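Local structure of arginase (Thermus thermophilus, 2EF4) at residues A[68-73]-A[150-155]; A[9-14]-A[93-98]. The protein probably catalyses the hydrolysis of L-arginine to L-ornithine and urea, using two manganese ions in each subunit. All coordinates share one frame; numbering follows the deposited sequence.

Contact 1 of 2, residues A[68-73]-A[150-155]; sequences EIRAAA and LTEVFR
R70 and E152 form the salt bridge between 68-73 and 150-155. NH2 of R70 donates to OE2 of E152 at 3.3 Å, a long bond but a fairly straight one (161° at the hydrogen). The carboxylate oxygen lies near the guanidinium plane, at its edge; a single N-H is used, and the planes of the two groups stand 65° apart. R70 reaches this far because CG is anti to the backbone N and the chain runs extended to NE. NE makes a weak hydrogen bond to O of R149, on the partner helix, and OE2 has R149 as a second ionic partner, long and weak.

Below the charged end, the arm of R70 fits as a knob among L150, E152, V153 and F154. Its CB rests 3.7 Å from CD2 of L150, and V153 brings CG2 across the guanidinium end, 3.7 Å from NE. Deeper in, the F154 ring points its far corner at helix 68-73. CZ packs against CB of A73 at 3.3 Å and has the carbonyl oxygen of R70 at its edge, 3.5 Å away in the ring plane; CB of V153 covers one ring face within its own helix. The small methyl of A73 suits this place, since it lets a large ring come up to the neighbouring helix. The axes of the two segments run nearly parallel, 5° apart and 10.8 Å at closest approach. Aliphatic and aromatic groups thus fill the inner side of the interface, while arginine, greasy along its stem, brings its charged end to exposed E152, near solvent.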
loop_
_atom_site.group_PDB
_atom_site.type_symbol
_atom_site.label_atom_id
_atom_site.label_comp_id
_atom_site.label_asym_id
_atom_site.label_seq_id
_atom_site.Cartn_x
_atom_site.Cartn_y
_atom_site.Cartn_z
ATOM N N GLU A 68 21.115 -12.564 -29.454
ATOM C CA GLU A 68 20.892 -13.368 -28.246
ATOM C C GLU A 68 19.433 -13.746 -28.113
ATOM O O GLU A 68 19.104 -14.836 -27.648
ATOM C CB GLU A 68 21.341 -12.624 -26.982
ATOM C CG GLU A 68 22.843 -12.488 -26.842
ATOM C CD GLU A 68 23.385 -11.230 -27.491
ATOM O OE1 GLU A 68 22.774 -10.729 -28.462
ATOM O OE2 GLU A 68 24.439 -10.744 -27.029
ATOM N N ILE A 69 18.556 -12.835 -28.518
ATOM C CA ILE A 69 17.122 -13.082 -28.471
ATOM C C ILE A 69 16.809 -14.131 -29.543
ATOM O O ILE A 69 16.074 -15.100 -29.303
ATOM C CB ILE A 69 16.347 -11.777 -28.751
ATOM C CG1 ILE A 69 16.559 -10.805 -27.584
ATOM C CG2 ILE A 69 14.870 -12.081 -28.972
ATOM C CD1 ILE A 69 16.087 -9.402 -27.850
ATOM N N ARG A 70 17.389 -13.926 -30.721
ATOM C CA ARG A 70 17.216 -14.838 -31.850
ATOM C C ARG A 70 17.678 -16.247 -31.473
ATOM O O ARG A 70 17.029 -17.239 -31.816
ATOM C CB ARG A 70 18.040 -14.340 -33.042
ATOM C CG ARG A 70 18.106 -15.287 -34.239
ATOM C CD ARG A 70 18.889 -14.654 -35.410
ATOM N NE ARG A 70 19.104 -15.591 -36.516
ATOM C CZ ARG A 70 19.830 -16.704 -36.416
ATOM N NH1 ARG A 70 20.417 -17.007 -35.264
ATOM N NH2 ARG A 70 19.938 -17.533 -37.454
ATOM N N ALA A 71 18.805 -16.313 -30.764
ATOM C CA ALA A 71 19.404 -17.577 -30.349
ATOM C C ALA A 71 18.535 -18.347 -29.366
ATOM O O ALA A 71 18.396 -19.562 -29.465
ATOM C CB ALA A 71 20.777 -17.315 -29.742
ATOM N N ALA A 72 17.957 -17.634 -28.407
ATOM C CA ALA A 72 17.092 -18.264 -27.415
ATOM C C ALA A 72 15.773 -18.723 -28.051
ATOM O O ALA A 72 15.270 -19.817 -27.754
ATOM C CB ALA A 72 16.811 -17.283 -26.273
ATOM N N ALA A 73 15.217 -17.883 -28.920
ATOM C CA ALA A 73 13.949 -18.195 -29.593
ATOM C C ALA A 73 14.119 -19.401 -30.516
ATOM O O ALA A 73 13.190 -20.184 -30.715
ATOM C CB ALA A 73 13.455 -16.972 -30.391
ATOM N N LEU A 150 15.659 -12.289 -38.299
ATOM C CA LEU A 150 14.571 -12.854 -37.516
ATOM C C LEU A 150 13.527 -13.556 -38.387
ATOM O O LEU A 150 13.101 -14.680 -38.078
ATOM C CB LEU A 150 13.930 -11.766 -36.640
ATOM C CG LEU A 150 14.918 -11.119 -35.650
ATOM C CD1 LEU A 150 14.204 -10.089 -34.783
ATOM C CD2 LEU A 150 15.543 -12.186 -34.772
ATOM N N THR A 151 13.129 -12.920 -39.488
ATOM C CA THR A 151 12.129 -13.535 -40.353
ATOM C C THR A 151 12.615 -14.834 -40.991
ATOM O O THR A 151 11.813 -15.702 -41.309
ATOM C CB THR A 151 11.672 -12.585 -41.491
ATOM O OG1 THR A 151 12.799 -12.215 -42.287
ATOM C CG2 THR A 151 11.011 -11.337 -40.923
ATOM N N GLU A 152 13.924 -14.974 -41.178
ATOM C CA GLU A 152 14.447 -16.184 -41.798
ATOM C C GLU A 152 14.282 -17.382 -40.883
ATOM O O GLU A 152 14.354 -18.520 -41.337
ATOM C CB GLU A 152 15.932 -16.043 -42.146
ATOM C CG GLU A 152 16.843 -15.941 -40.928
ATOM C CD GLU A 152 18.314 -16.013 -41.290
ATOM O OE1 GLU A 152 18.684 -15.514 -42.372
ATOM O OE2 GLU A 152 19.105 -16.558 -40.490
ATOM N N VAL A 153 14.063 -17.132 -39.598
ATOM C CA VAL A 153 13.904 -18.227 -38.654
ATOM C C VAL A 153 12.490 -18.410 -38.135
ATOM O O VAL A 153 12.029 -19.540 -37.961
ATOM C CB VAL A 153 14.788 -18.042 -37.390
ATOM C CG1 VAL A 153 14.877 -19.372 -36.633
ATOM C CG2 VAL A 153 16.170 -17.513 -37.758
ATOM N N PHE A 154 11.793 -17.304 -37.903
ATOM C CA PHE A 154 10.469 -17.376 -37.291
ATOM C C PHE A 154 9.194 -17.071 -38.085
ATOM O O PHE A 154 8.101 -17.215 -37.544
ATOM C CB PHE A 154 10.502 -16.528 -36.013
ATOM C CG PHE A 154 11.733 -16.759 -35.167
ATOM C CD1 PHE A 154 11.942 -17.985 -34.529
ATOM C CD2 PHE A 154 12.700 -15.759 -35.032
ATOM C CE1 PHE A 154 13.104 -18.211 -33.769
ATOM C CE2 PHE A 154 13.867 -15.974 -34.275
ATOM C CZ PHE A 154 14.066 -17.200 -33.645
ATOM N N ARG A 155 9.309 -16.654 -39.342
ATOM C CA ARG A 155 8.116 -16.378 -40.154
ATOM C C ARG A 155 7.267 -17.654 -40.184
ATOM O O ARG A 155 7.657 -18.654 -40.791
ATOM C CB ARG A 155 8.546 -15.982 -41.564
ATOM C CG ARG A 155 7.440 -15.803 -42.595
ATOM C CD ARG A 155 8.091 -15.214 -43.847
ATOM N NE ARG A 155 7.233 -15.021 -45.018
ATOM C CZ ARG A 155 5.945 -14.680 -44.997
ATOM N NH1 ARG A 155 5.300 -14.521 -46.146
ATOM N NH2 ARG A 155 5.289 -14.532 -43.849
#

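Contact 2 of 2, residues A[9-14]-A[93-98]; sequences PMDLGA and GGDHSL
D95 and M10 cross at about a right angle where two loops pass each other, each loop following a strand of the parallel sheet. The side chain of D95 points at segment 9-14, with CG anti to its own carbonyl carbon (chi1 -70°), and this brings OD2 to the backbone N of L12 at 2.6 Å. The amide meets OD2 on its syn side, 16° out of the carboxylate plane. In return, N of D95 donates to O of M10 at 2.9 Å along a nearly straight line (172°), so one residue grips the opposite loop through both backbone and side chain.

CG of M10 also lies against OD2 of D95, at 3.5 Å, about square to the L12 bond. Beyond it the chain bends at its last torsion, though the exact place of the methyl is doubtful. A thioether suits such a place, its flexible, apolar chain packing on I69 and V50. At G94 the chains come close, with CA 3.6 Å from O of M10 in a CA-H...O contact; the absence of a side chain leaves room for that oxygen.

OD1 of D11 and OD1 of D95 lie 4.3 Å apart, and one water donates to both. R17 forms a salt bridge with OD1 of D95, and OD2 of D11 is held by R16 and the amide of G18, which probably offsets the nearby negative charges. A second water donates to OD2 of D95 and to O of L12, and is also hydrogen-bonded to OG of S97, in the loop just before helix 99-106. Buried carboxylates satisfied by amides, waters and arginines probably help fix the backbone next to H96, a ligand of the first manganese ion.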
loop_
_atom_site.group_PDB
_atom_site.type_symbol
_atom_site.label_atom_id
_atom_site.label_comp_id
_atom_site.label_asym_id
_atom_site.label_seq_id
_atom_site.Cartn_x
_atom_site.Cartn_y
_atom_site.Cartn_z
ATOM N N PRO A 9 13.216 -17.440 -19.402
ATOM C CA PRO A 9 13.560 -16.336 -18.496
ATOM C C PRO A 9 14.341 -15.284 -19.261
ATOM O O PRO A 9 15.540 -15.102 -19.050
ATOM C CB PRO A 9 14.407 -17.025 -17.433
ATOM C CG PRO A 9 15.190 -18.016 -18.259
ATOM C CD PRO A 9 14.094 -18.601 -19.160
ATOM N N MET A 10 13.646 -14.594 -20.156
ATOM C CA MET A 10 14.273 -13.592 -21.003
ATOM C C MET A 10 13.838 -12.171 -20.695
ATOM O O MET A 10 12.653 -11.881 -20.594
ATOM C CB MET A 10 13.969 -13.919 -22.462
ATOM C CG MET A 10 14.663 -13.016 -23.458
ATOM S SD MET A 10 14.463 -13.588 -25.153
ATOM C CE MET A 10 13.058 -12.714 -25.585
ATOM N N ASP A 11 14.819 -11.287 -20.561
ATOM C CA ASP A 11 14.590 -9.874 -20.264
ATOM C C ASP A 11 15.671 -9.128 -21.027
ATOM O O ASP A 11 16.570 -8.540 -20.430
ATOM C CB ASP A 11 14.746 -9.627 -18.760
ATOM C CG ASP A 11 14.393 -8.202 -18.346
ATOM O OD1 ASP A 11 13.977 -7.390 -19.209
ATOM O OD2 ASP A 11 14.534 -7.902 -17.137
ATOM N N LEU A 12 15.581 -9.172 -22.351
ATOM C CA LEU A 12 16.564 -8.534 -23.214
ATOM C C LEU A 12 15.990 -7.366 -24.008
ATOM O O LEU A 12 15.055 -7.526 -24.793
ATOM C CB LEU A 12 17.146 -9.580 -24.170
ATOM C CG LEU A 12 17.790 -10.790 -23.480
ATOM C CD1 LEU A 12 18.094 -11.867 -24.498
ATOM C CD2 LEU A 12 19.056 -10.354 -22.752
ATOM N N GLY A 13 16.562 -6.187 -23.795
ATOM C CA GLY A 13 16.112 -4.997 -24.491
ATOM C C GLY A 13 16.978 -3.811 -24.115
ATOM O O GLY A 13 18.029 -3.976 -23.495
ATOM N N ALA A 14 16.530 -2.612 -24.480
ATOM C CA ALA A 14 17.268 -1.384 -24.181
ATOM C C ALA A 14 17.680 -1.315 -22.707
ATOM O O ALA A 14 18.756 -0.817 -22.359
ATOM C CB ALA A 14 16.416 -0.164 -24.549
ATOM N N GLY A 93 6.941 -17.102 -19.779
ATOM C CA GLY A 93 8.012 -16.192 -20.068
ATOM C C GLY A 93 8.077 -14.839 -19.423
ATOM O O GLY A 93 7.428 -14.509 -18.416
ATOM N N GLY A 94 8.973 -14.094 -20.054
ATOM C CA GLY A 94 9.256 -12.721 -19.756
ATOM C C GLY A 94 8.961 -12.130 -21.125
ATOM O O GLY A 94 7.824 -12.230 -21.590
ATOM N N ASP A 95 9.982 -11.579 -21.785
ATOM C CA ASP A 95 9.843 -10.948 -23.104
ATOM C C ASP A 95 8.922 -11.631 -24.099
ATOM O O ASP A 95 9.041 -12.826 -24.336
ATOM C CB ASP A 95 11.203 -10.806 -23.775
ATOM C CG ASP A 95 12.064 -9.774 -23.113
ATOM O OD1 ASP A 95 11.497 -8.935 -22.390
ATOM O OD2 ASP A 95 13.295 -9.790 -23.322
ATOM N N HIS A 96 8.031 -10.860 -24.713
ATOM C CA HIS A 96 7.112 -11.435 -25.696
ATOM C C HIS A 96 7.858 -11.878 -26.950
ATOM O O HIS A 96 7.291 -12.517 -27.832
ATOM C CB HIS A 96 6.013 -10.432 -26.063
ATOM C CG HIS A 96 4.708 -11.086 -26.399
ATOM N ND1 HIS A 96 3.505 -10.418 -26.348
ATOM C CD2 HIS A 96 4.418 -12.365 -26.734
ATOM C CE1 HIS A 96 2.526 -11.262 -26.627
ATOM N NE2 HIS A 96 3.052 -12.448 -26.864
ATOM N N SER A 97 9.140 -11.538 -27.012
ATOM C CA SER A 97 9.983 -11.902 -28.134
ATOM C C SER A 97 10.025 -13.408 -28.315
ATOM O O SER A 97 10.230 -13.910 -29.421
ATOM C CB SER A 97 11.404 -11.408 -27.901
ATOM O OG SER A 97 11.448 -10.006 -27.748
ATOM N N LEU A 98 9.833 -14.134 -27.224
ATOM C CA LEU A 98 9.875 -15.584 -27.269
ATOM C C LEU A 98 8.836 -16.184 -28.214
ATOM O O LEU A 98 9.046 -17.269 -28.777
ATOM C CB LEU A 98 9.695 -16.155 -25.854
ATOM C CG LEU A 98 8.323 -16.027 -25.197
ATOM C CD1 LEU A 98 7.424 -17.150 -25.707
ATOM C CD2 LEU A 98 8.463 -16.117 -23.676
HETATM O O HOH W 1 12.795 -6.649 -21.564
HETATM O O HOH W 2 13.574 -9.172 -25.991
#

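In the fold
The centres of contacts 1 and 2 lie 13 Å apart. I69, on the helix of contact 1 but not touching 150-155, packs on the loops of contact 2, where CG1 of I69 meets CD1 of L12 at 3.6 Å and CG2 of I69 meets CB of S97 at 3.7 Å. Helix 66-81 therefore packs on helix 148-154 with one side and on the loops after strands 2-8 and 87-93 with another. Contact 1 is a layer farther from the metals: the side chain of A73 is about 11 Å from that of H96, and the side chain of L150 about 11 Å from that of D122, another ligand of the same ion. Along the sequence the four segments alternate.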